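Local coordinates for acyl-CoA dehydrogenase (Bacillus anthracis, PDB 3OWA), which probably catalyses the FAD-dependent alpha,beta-dehydrogenation of acyl-CoA thioesters, working as a dimer with bound flavin, at residues 50-55 / 106-111; 58-63 / 230-235; 226-231 / 397-402; 312-317 / 372-377. All coordinates share one frame; numbering follows the deposited sequence.

Contact 1: 50-55 / 106-111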
# COMPACT_ATOMS: atom_id res chain seq x y z
N ASN A 50 11.04 1.01 -28.49
CA ASN A 50 11.91 1.72 -29.41
C ASN A 50 11.69 3.25 -29.45
O ASN A 50 12.67 3.98 -29.52
CB ASN A 50 11.83 1.12 -30.82
CG ASN A 50 12.29 -0.33 -30.85
OD1 ASN A 50 13.04 -0.77 -29.99
ND2 ASN A 50 11.85 -1.07 -31.87
N GLU A 51 10.45 3.72 -29.42
CA GLU A 51 10.18 5.17 -29.67
C GLU A 51 9.85 5.96 -28.42
O GLU A 51 10.29 7.09 -28.27
CB GLU A 51 9.05 5.36 -30.69
CG GLU A 51 9.24 4.51 -31.97
CD GLU A 51 10.42 4.98 -32.79
OE1 GLU A 51 10.47 6.18 -33.11
OE2 GLU A 51 11.29 4.16 -33.17
N VAL A 52 9.06 5.38 -27.54
CA VAL A 52 8.55 6.13 -26.39
C VAL A 52 9.52 6.19 -25.22
O VAL A 52 9.72 7.27 -24.61
CB VAL A 52 7.19 5.58 -25.93
CG1 VAL A 52 6.68 6.33 -24.67
CG2 VAL A 52 6.18 5.73 -27.04
N LEU A 53 10.08 5.04 -24.84
CA LEU A 53 10.90 4.97 -23.63
C LEU A 53 12.13 5.88 -23.64
O LEU A 53 12.48 6.45 -22.59
CB LEU A 53 11.27 3.54 -23.23
CG LEU A 53 10.10 2.62 -22.89
CD1 LEU A 53 10.66 1.24 -22.40
CD2 LEU A 53 9.11 3.25 -21.85
N PRO A 54 12.80 6.01 -24.79
CA PRO A 54 13.93 6.91 -24.83
C PRO A 54 13.52 8.37 -24.52
O PRO A 54 14.39 9.15 -24.21
CB PRO A 54 14.38 6.84 -26.28
CG PRO A 54 14.05 5.39 -26.70
CD PRO A 54 12.69 5.18 -26.01
N GLU A 55 12.23 8.72 -24.63
CA GLU A 55 11.78 10.10 -24.35
C GLU A 55 11.06 10.23 -23.03
O GLU A 55 10.75 11.34 -22.59
CB GLU A 55 10.89 10.63 -25.50
CG GLU A 55 11.67 10.64 -26.84
CD GLU A 55 10.97 11.46 -27.95
OE1 GLU A 55 10.57 12.63 -27.70
OE2 GLU A 55 10.81 10.92 -29.06
N SER A 106 0.89 0.28 -21.09
CA SER A 106 1.25 0.41 -19.66
C SER A 106 2.77 0.48 -19.36
O SER A 106 3.19 1.09 -18.39
CB SER A 106 0.59 -0.70 -18.84
OG SER A 106 1.29 -1.90 -19.12
N ARG A 107 3.59 -0.08 -20.24
CA ARG A 107 5.04 0.02 -20.11
C ARG A 107 5.51 1.50 -20.03
O ARG A 107 6.53 1.81 -19.40
CB ARG A 107 5.71 -0.78 -21.24
CG ARG A 107 7.23 -0.72 -21.29
CD ARG A 107 7.89 -1.84 -20.46
NE ARG A 107 9.35 -1.74 -20.60
CZ ARG A 107 10.08 -2.53 -21.38
NH1 ARG A 107 9.50 -3.52 -22.05
NH2 ARG A 107 11.39 -2.34 -21.47
N ALA A 108 4.72 2.43 -20.62
CA ALA A 108 5.18 3.78 -20.78
C ALA A 108 4.65 4.69 -19.68
O ALA A 108 4.52 5.89 -19.90
CB ALA A 108 4.75 4.31 -22.15
N GLY A 109 4.30 4.12 -18.53
CA GLY A 109 3.83 4.94 -17.40
C GLY A 109 2.68 5.84 -17.78
O GLY A 109 1.67 5.40 -18.34
N GLY A 110 2.80 7.12 -17.43
CA GLY A 110 1.73 8.07 -17.65
C GLY A 110 1.37 8.28 -19.11
O GLY A 110 0.30 8.72 -19.42
N PHE A 111 2.28 8.00 -20.03
CA PHE A 111 1.90 8.05 -21.42
C PHE A 111 0.77 7.07 -21.76
O PHE A 111 0.11 7.24 -22.79
CB PHE A 111 3.14 7.83 -22.32
CG PHE A 111 2.92 8.22 -23.75
CD1 PHE A 111 2.65 9.55 -24.09
CD2 PHE A 111 2.97 7.27 -24.76
CE1 PHE A 111 2.43 9.91 -25.41
CE2 PHE A 111 2.75 7.63 -26.09
CZ PHE A 111 2.49 8.94 -26.42
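Leu53 and Ala108 mark the nearest backbone approach, with their CA atoms 6.5 Å apart, where the C-terminal end of helix 35-52 passes the turn that leads into helix 110-122. No hydrogen bond crosses the gap; the contact is made by side chains.

Val52 points at the turn and uses both methyls. Val52 CG1 touches Ala108 CB at 3.8 Å and also reaches Phe111 CD2 at 3.8 Å. Val52 CG2 meets the next ring atom, Phe111 CE2, at 4.0 Å. CG1 lies anti to the backbone N (chi1 177°), which sets CG1 against CD2 and CG2 against CE2, at an oblique approach to the ring. Helix 64-76 also packs on this ring, through Ser67, Leu70 and Leu71.

Leu53 splits its work between its two branches. Leu53 CD2 lies near Ala108 CA at 4.1 Å. Leu53 CD1 comes up to the guanidinium end of Arg107, 3.7 Å from NE, and the two side chains cross at about a right angle. The Arg107 chain bends at chi2 (90°), which turns its end back toward Leu53.

This is helix packing inside the all-helical N-terminal domain of the acyl-CoA dehydrogenase fold. Its chemistry is almost wholly apolar. Methyl groups meet a ring and an alanine, and the arginine end is met here by van der Waals contact alone.

Contact 2: 58-63 / 230-235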
# COMPACT_ATOMS: atom_id res chain seq x y z
N TYR A 58 11.79 13.01 -20.56
CA TYR A 58 11.41 14.38 -20.98
C TYR A 58 9.91 14.57 -20.91
O TYR A 58 9.44 15.64 -20.55
CB TYR A 58 11.89 14.71 -22.39
CG TYR A 58 13.34 14.47 -22.56
CD1 TYR A 58 14.27 15.43 -22.17
CD2 TYR A 58 13.79 13.28 -23.11
CE1 TYR A 58 15.65 15.19 -22.34
CE2 TYR A 58 15.14 13.03 -23.27
CZ TYR A 58 16.05 13.97 -22.88
OH TYR A 58 17.38 13.70 -23.05
N LEU A 59 9.15 13.52 -21.22
CA LEU A 59 7.70 13.60 -20.99
C LEU A 59 7.41 13.90 -19.54
O LEU A 59 6.53 14.73 -19.26
CB LEU A 59 7.00 12.31 -21.40
CG LEU A 59 7.29 11.83 -22.84
CD1 LEU A 59 6.48 10.59 -23.24
CD2 LEU A 59 6.95 12.98 -23.76
N GLU A 60 8.12 13.24 -18.60
CA GLU A 60 7.80 13.44 -17.16
C GLU A 60 8.10 14.85 -16.78
O GLU A 60 7.60 15.34 -15.74
CB GLU A 60 8.57 12.48 -16.23
CG GLU A 60 8.21 10.98 -16.46
CD GLU A 60 6.95 10.55 -15.69
OE1 GLU A 60 7.03 10.50 -14.42
OE2 GLU A 60 5.89 10.22 -16.34
N GLN A 61 8.91 15.53 -17.59
CA GLN A 61 9.21 16.95 -17.32
C GLN A 61 8.25 17.85 -18.09
O GLN A 61 8.47 19.06 -18.17
CB GLN A 61 10.70 17.32 -17.60
CG GLN A 61 11.66 16.70 -16.55
CD GLN A 61 13.06 16.44 -17.07
OE1 GLN A 61 13.57 17.15 -17.94
NE2 GLN A 61 13.69 15.41 -16.54
N HIS A 62 7.15 17.29 -18.58
CA HIS A 62 6.08 18.08 -19.24
C HIS A 62 6.54 18.68 -20.54
O HIS A 62 6.11 19.77 -20.92
CB HIS A 62 5.53 19.19 -18.32
CG HIS A 62 4.77 18.65 -17.15
ND1 HIS A 62 4.12 19.46 -16.25
CD2 HIS A 62 4.55 17.38 -16.75
CE1 HIS A 62 3.54 18.71 -15.33
NE2 HIS A 62 3.78 17.44 -15.61
N GLU A 63 7.40 17.95 -21.25
CA GLU A 63 7.71 18.38 -22.58
C GLU A 63 6.64 17.82 -23.53
O GLU A 63 6.88 16.85 -24.23
CB GLU A 63 9.12 17.93 -22.98
CG GLU A 63 10.17 18.63 -22.17
CD GLU A 63 11.57 18.50 -22.76
OE1 GLU A 63 11.73 18.14 -23.97
OE2 GLU A 63 12.52 18.78 -22.00
N ILE A 230 2.19 9.60 -12.46
CA ILE A 230 1.82 9.84 -13.88
C ILE A 230 2.12 11.28 -14.30
O ILE A 230 1.34 11.98 -14.94
CB ILE A 230 0.36 9.40 -14.25
CG1 ILE A 230 -0.72 10.15 -13.46
CG2 ILE A 230 0.24 7.86 -14.10
CD1 ILE A 230 -2.19 9.93 -13.99
N LYS A 231 3.30 11.74 -13.92
CA LYS A 231 3.68 13.12 -14.17
C LYS A 231 3.73 13.52 -15.62
O LYS A 231 3.53 14.66 -15.95
CB LYS A 231 5.05 13.37 -13.54
CG LYS A 231 4.98 13.39 -11.98
CD LYS A 231 6.38 13.62 -11.42
CE LYS A 231 6.32 13.85 -9.92
NZ LYS A 231 7.65 14.37 -9.41
N CYS A 232 3.97 12.58 -16.53
CA CYS A 232 3.97 12.95 -17.91
C CYS A 232 2.56 13.04 -18.53
O CYS A 232 2.44 13.46 -19.66
CB CYS A 232 4.81 11.96 -18.70
SG CYS A 232 4.11 10.39 -18.71
N SER A 233 1.49 12.70 -17.80
CA SER A 233 0.15 12.96 -18.31
C SER A 233 -0.26 14.42 -18.04
O SER A 233 -0.22 14.91 -16.88
CB SER A 233 -0.84 12.00 -17.59
OG SER A 233 -2.19 12.23 -18.03
N SER A 234 -0.74 15.14 -19.06
CA SER A 234 -1.18 16.52 -18.87
C SER A 234 -2.47 16.54 -18.06
O SER A 234 -3.37 15.73 -18.34
CB SER A 234 -1.44 17.17 -20.23
OG SER A 234 -2.20 18.40 -19.99
N THR A 235 -2.60 17.42 -17.06
CA THR A 235 -3.77 17.42 -16.22
C THR A 235 -4.07 18.86 -15.84
O THR A 235 -3.26 19.49 -15.18
CB THR A 235 -3.52 16.55 -14.90
OG1 THR A 235 -3.06 15.22 -15.26
CG2 THR A 235 -4.80 16.36 -14.11
O HOH W 1 5.39 9.85 -12.66
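Glu60 and His62 reach across to the backbone of Lys231 and Cys232. Cys232 N donates to Glu60 OE2 at 3.0 Å, with an N-H...O angle of 136°. The exact place of OE2 is less sure, as it sits too close to a neighbour in the model. His62 NE2 gives a weak hydrogen bond to Lys231 O at 2.8 Å. The angle at the hydrogen is only 120°, although the carbonyl oxygen lies at the edge of the imidazole, near its plane.

Beside these polar contacts, Leu59 CB packs on Cys232 CB at 3.5 Å, tighter than usual for two carbons. Leu59 O also receives a CA-H...O contact from Cys232. The other carboxylate oxygen, Glu60 OE1, takes a hydrogen bond from a water at 2.5 Å. That water in turn accepts from Lys231 N at 3.1 Å.

Two type I turns position these groups, Leu59 to His62 and Ile230 to Ser233. Glu60 is bent at chi2 (-84°), which folds its carboxylate over the turn 230-233. His62 has a positive phi and is the C-prime residue of a Schellman motif ending helix 56-59: Glu63 N binds Tyr58 O, and His62 N binds Leu59 O. Further out, His62 stacks on Phe64, and Thr235 touches the FAD.

The contact joins the helical N-terminal domain to the middle beta domain. The water link from Glu60 OE1 to Lys231 N would be expected to favour the charged carboxylate; the direct bond from Cys232 N, less certain, would act the same way.

Contact 3: 226-231 / 397-402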
# COMPACT_ATOMS: atom_id res chain seq x y z
N LYS A 226 0.33 19.78 -10.15
CA LYS A 226 1.52 19.11 -9.60
C LYS A 226 1.09 17.81 -8.95
O LYS A 226 0.30 17.81 -8.04
CB LYS A 226 2.25 20.04 -8.61
CG LYS A 226 2.74 21.32 -9.25
CD LYS A 226 3.34 22.26 -8.24
CE LYS A 226 3.78 23.57 -8.90
NZ LYS A 226 2.65 24.56 -8.99
N LYS A 227 1.52 16.67 -9.49
CA LYS A 227 0.91 15.42 -9.12
C LYS A 227 1.91 14.49 -8.47
O LYS A 227 3.11 14.54 -8.81
CB LYS A 227 0.35 14.66 -10.38
CG LYS A 227 -0.66 15.54 -11.17
CD LYS A 227 -1.53 14.76 -12.19
CE LYS A 227 -0.78 14.03 -13.34
NZ LYS A 227 0.21 14.90 -14.05
N MSE A 228 1.39 13.51 -7.75
CA MSE A 228 2.28 12.48 -7.14
C MSE A 228 3.00 11.63 -8.19
O MSE A 228 4.18 11.27 -8.04
CB MSE A 228 1.46 11.49 -6.36
CG MSE A 228 2.36 10.46 -5.56
SE MSE A 228 1.29 9.16 -4.70
CE MSE A 228 0.41 10.19 -3.28
N GLY A 229 2.23 11.22 -9.18
CA GLY A 229 2.72 10.27 -10.18
C GLY A 229 2.06 10.55 -11.52
O GLY A 229 1.41 11.58 -11.69
N ILE A 230 2.19 9.60 -12.46
CA ILE A 230 1.82 9.84 -13.88
C ILE A 230 2.12 11.28 -14.30
O ILE A 230 1.34 11.98 -14.94
CB ILE A 230 0.36 9.40 -14.25
CG1 ILE A 230 -0.72 10.15 -13.46
CG2 ILE A 230 0.24 7.86 -14.10
CD1 ILE A 230 -2.19 9.93 -13.99
N LYS A 231 3.30 11.74 -13.92
CA LYS A 231 3.68 13.12 -14.17
C LYS A 231 3.73 13.52 -15.62
O LYS A 231 3.53 14.66 -15.95
CB LYS A 231 5.05 13.37 -13.54
CG LYS A 231 4.98 13.39 -11.98
CD LYS A 231 6.38 13.62 -11.42
CE LYS A 231 6.32 13.85 -9.92
NZ LYS A 231 7.65 14.37 -9.41
N MSE A 397 6.76 3.54 -11.06
CA MSE A 397 5.59 2.69 -11.06
C MSE A 397 4.82 2.75 -9.74
O MSE A 397 3.56 2.74 -9.73
CB MSE A 397 6.04 1.24 -11.31
CG MSE A 397 6.51 1.07 -12.79
SE MSE A 397 6.96 -0.77 -13.08
CE MSE A 397 5.20 -1.50 -12.95
N TYR A 398 5.57 2.75 -8.65
CA TYR A 398 4.96 2.86 -7.33
C TYR A 398 4.10 4.11 -7.25
O TYR A 398 2.93 4.06 -6.72
CB TYR A 398 6.07 2.85 -6.21
CG TYR A 398 5.46 2.93 -4.81
CD1 TYR A 398 5.04 1.78 -4.18
CD2 TYR A 398 5.26 4.17 -4.18
CE1 TYR A 398 4.42 1.85 -2.88
CE2 TYR A 398 4.68 4.24 -2.89
CZ TYR A 398 4.27 3.09 -2.28
OH TYR A 398 3.67 3.14 -1.03
N ARG A 399 4.66 5.25 -7.66
CA ARG A 399 3.90 6.54 -7.64
C ARG A 399 2.75 6.57 -8.65
O ARG A 399 1.66 7.02 -8.33
CB ARG A 399 4.80 7.77 -7.84
CG ARG A 399 5.75 8.07 -6.65
CD ARG A 399 6.61 9.31 -6.88
NE ARG A 399 7.62 9.09 -7.91
CZ ARG A 399 7.52 9.44 -9.19
NH1 ARG A 399 6.46 10.10 -9.64
NH2 ARG A 399 8.53 9.17 -10.02
N ASP A 400 2.95 6.00 -9.84
CA ASP A 400 1.91 6.06 -10.87
C ASP A 400 0.71 5.23 -10.43
O ASP A 400 -0.43 5.52 -10.84
CB ASP A 400 2.43 5.47 -12.21
CG ASP A 400 3.54 6.32 -12.88
OD1 ASP A 400 3.81 7.51 -12.52
OD2 ASP A 400 4.15 5.76 -13.86
N SER A 401 0.93 4.13 -9.70
CA SER A 401 -0.10 3.14 -9.44
C SER A 401 -1.20 3.75 -8.57
O SER A 401 -2.39 3.43 -8.73
CB SER A 401 0.53 1.96 -8.65
OG SER A 401 -0.47 1.09 -8.08
N ARG A 402 -0.82 4.67 -7.70
CA ARG A 402 -1.73 5.03 -6.57
C ARG A 402 -3.10 5.60 -7.06
O ARG A 402 -4.20 5.40 -6.40
CB ARG A 402 -0.98 5.96 -5.59
CG ARG A 402 -1.80 6.36 -4.32
CD ARG A 402 -2.17 5.01 -3.60
NE ARG A 402 -3.10 5.12 -2.47
CZ ARG A 402 -4.43 5.21 -2.57
NH1 ARG A 402 -5.05 5.19 -3.74
NH2 ARG A 402 -5.15 5.28 -1.47
O HOH W 1 5.39 9.85 -12.66
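Arg399 and Asp400 of helix 393-401 grip the loop 226-231, joining the helical C-terminal domain of the acyl-CoA dehydrogenase fold to its middle beta domain.

Arg399 sends its chain over Met228 O. A bend at chi3 (-69°) turns the guanidinium back, and Arg399 NH1 donates to Met228 O at 3.0 Å. The bond is nearly straight, 165° at the hydrogen. It lies in the guanidinium plane and in the carbonyl plane, on a lone pair. NE is held by a salt bridge to Glu395, so the group has a second hold. The methylene chain of Lys231 passes obliquely by, its CE 3.8 Å from Arg399 NH1.

Asp400 places CG beside its own backbone N, with chi1 -68°. Asp400 OD1 then accepts from Ile230 N at 2.6 Å, from above the carboxylate plane. OD2 is taken by a salt bridge to Arg396. Ile230 CG2 rests on Asp400 CB at 3.8 Å. Gly229 runs close to the helix: its CA is 4.3 Å from Asp400 CA.

Met228, a selenomethionine, is extended through chi1 and chi2, which carries its SE to 4.0 Å from Arg402 CB; the bend at chi3 moves only CE. The polar end of Arg402 goes on to Asp377 of the second subunit. The water that accepts from Lys231 N also donates to Asp400 OD1 at 2.8 Å and accepts from Arg399 NH1 at 3.2 Å.

Contact 4: 312-317 / 372-377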
# COMPACT_ATOMS: atom_id res chain seq x y z
N ALA A 312 6.36 -14.96 -5.84
CA ALA A 312 5.27 -15.90 -6.08
C ALA A 312 3.89 -15.30 -5.81
O ALA A 312 2.93 -15.60 -6.53
CB ALA A 312 5.48 -17.19 -5.24
N ASN A 313 3.76 -14.49 -4.75
CA ASN A 313 2.50 -13.84 -4.46
C ASN A 313 2.17 -12.87 -5.58
O ASN A 313 1.05 -12.84 -6.08
CB ASN A 313 2.57 -13.08 -3.12
CG ASN A 313 2.58 -13.99 -1.91
OD1 ASN A 313 2.16 -15.14 -1.99
ND2 ASN A 313 3.06 -13.47 -0.76
N MSE A 314 3.18 -12.12 -6.02
CA MSE A 314 3.00 -11.13 -7.08
C MSE A 314 2.53 -11.81 -8.36
O MSE A 314 1.57 -11.34 -8.98
CB MSE A 314 4.30 -10.39 -7.35
CG MSE A 314 4.71 -9.47 -6.17
SE MSE A 314 6.62 -9.07 -6.31
CE MSE A 314 6.57 -7.87 -7.82
N ALA A 315 3.20 -12.91 -8.71
CA ALA A 315 2.90 -13.61 -9.96
C ALA A 315 1.54 -14.32 -9.92
O ALA A 315 0.84 -14.36 -10.93
CB ALA A 315 3.97 -14.57 -10.27
N ALA A 316 1.17 -14.87 -8.77
CA ALA A 316 -0.10 -15.57 -8.65
C ALA A 316 -1.30 -14.63 -8.71
O ALA A 316 -2.29 -14.93 -9.36
CB ALA A 316 -0.14 -16.43 -7.40
N LYS A 317 -1.23 -13.52 -7.99
CA LYS A 317 -2.21 -12.44 -8.16
C LYS A 317 -2.30 -11.94 -9.58
O LYS A 317 -3.40 -11.73 -10.08
CB LYS A 317 -1.89 -11.28 -7.21
CG LYS A 317 -2.02 -11.68 -5.73
CD LYS A 317 -1.57 -10.47 -4.90
CE LYS A 317 -1.46 -10.80 -3.41
NZ LYS A 317 -2.84 -11.10 -2.83
N LEU A 372 -2.10 -4.54 -8.69
CA LEU A 372 -0.95 -3.73 -9.11
C LEU A 372 -0.41 -2.99 -7.88
O LEU A 372 0.81 -2.93 -7.67
CB LEU A 372 -1.35 -2.70 -10.17
CG LEU A 372 -0.24 -1.71 -10.57
CD1 LEU A 372 0.98 -2.43 -11.08
CD2 LEU A 372 -0.75 -0.61 -11.53
N ASP A 373 -1.31 -2.46 -7.06
CA ASP A 373 -0.87 -1.76 -5.82
C ASP A 373 0.10 -2.68 -5.00
O ASP A 373 1.15 -2.24 -4.49
CB ASP A 373 -2.12 -1.42 -5.01
CG ASP A 373 -1.83 -0.70 -3.71
OD1 ASP A 373 -1.87 0.54 -3.66
OD2 ASP A 373 -1.54 -1.38 -2.70
N TYR A 374 -0.29 -3.93 -4.83
CA TYR A 374 0.50 -4.89 -4.07
C TYR A 374 1.81 -5.19 -4.81
O TYR A 374 2.87 -5.26 -4.18
CB TYR A 374 -0.31 -6.20 -3.88
CG TYR A 374 0.51 -7.31 -3.27
CD1 TYR A 374 0.67 -7.40 -1.88
CD2 TYR A 374 1.18 -8.26 -4.09
CE1 TYR A 374 1.46 -8.39 -1.30
CE2 TYR A 374 1.98 -9.25 -3.50
CZ TYR A 374 2.09 -9.32 -2.11
OH TYR A 374 2.89 -10.28 -1.52
N THR A 375 1.76 -5.41 -6.12
CA THR A 375 2.97 -5.77 -6.85
C THR A 375 4.01 -4.65 -6.90
O THR A 375 5.21 -4.92 -6.78
CB THR A 375 2.68 -6.31 -8.30
OG1 THR A 375 2.15 -5.23 -9.08
CG2 THR A 375 1.67 -7.47 -8.28
N VAL A 376 3.60 -3.37 -7.02
CA VAL A 376 4.62 -2.33 -7.05
C VAL A 376 5.15 -2.12 -5.64
O VAL A 376 6.29 -1.77 -5.44
CB VAL A 376 4.15 -0.93 -7.66
CG1 VAL A 376 3.78 -1.12 -9.07
CG2 VAL A 376 2.91 -0.37 -6.91
N ASP A 377 4.33 -2.36 -4.64
CA ASP A 377 4.80 -2.21 -3.30
C ASP A 377 5.85 -3.32 -2.95
O ASP A 377 6.85 -3.06 -2.26
CB ASP A 377 3.64 -2.27 -2.33
CG ASP A 377 4.09 -2.07 -0.90
OD1 ASP A 377 4.48 -0.93 -0.59
OD2 ASP A 377 4.08 -3.04 -0.10
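Lys317 lies over one face of the Tyr374 ring. Its CE sits 3.8 Å from the centroid of the Tyr374 ring as a CH-pi contact, offset toward the rim. Lys317 CD is at 3.6 Å from Tyr374 CD2, and the lysine chain crosses the tyrosine at about a right angle. The chain is extended up to its last torsion, where it bends and carries NZ farther out along the ring normal, still over the face. Lys317 NZ is 5.0 Å from the Tyr374 centroid and only 6° off the ring normal, a cation-pi arrangement at long range. It also makes a weak hydrogen bond to a bound pentaethylene glycol, probably from the crystallisation liquor.

The ring reaches the facing helix because its CG is anti to the backbone N (chi1 172°). The hydroxyl then arrives at Asn313. Asn313 ND2 donates to Tyr374 OH at 3.3 Å, tilted modestly from the amide plane, and the amide and ring planes are well turned from each other. The other end of this amide, OD1, accepts from Lys582 NZ of helix 578-592.

The two helices, 305-336 and 358-383, run nearly antiparallel in the helical bundle of the C-terminal domain. The short segments are 9.6 Å apart at their axes, with 154° between their directions.

Deeper in the interface, Met314, a selenomethionine, adds apolar packing. Met314 CG meets Tyr374 CE2 at 3.8 Å, and its CB faces Thr375 CG2. CE touches Thr375 O. Thr375 OG1 turns back to its own helix and donates to Leu372 O at 3.0 Å, an oxygen that also accepts from Val376 N.

Overall arrangement
Contact 1 lies within the helical N-terminal domain, contact 2 joins it to the middle beta domain, contact 3 joins the middle domain to the C-terminal helices, and contact 4 lies within the C-terminal bundle. Along the chain the segments of contacts 1 and 2 alternate, and contact 1 closes before contact 3 opens. Contacts 2 and 3, about 11 Å between centres, share Ile230, Lys231 and a water. Contact 1, about 11 Å from contact 2 between centres, touches both. Contact 4 is nested inside the loop closed by contact 3, about 18 Å between centres, and touches it. The loop 226-234, before strand 235-240, thus ties three domains together near the FAD.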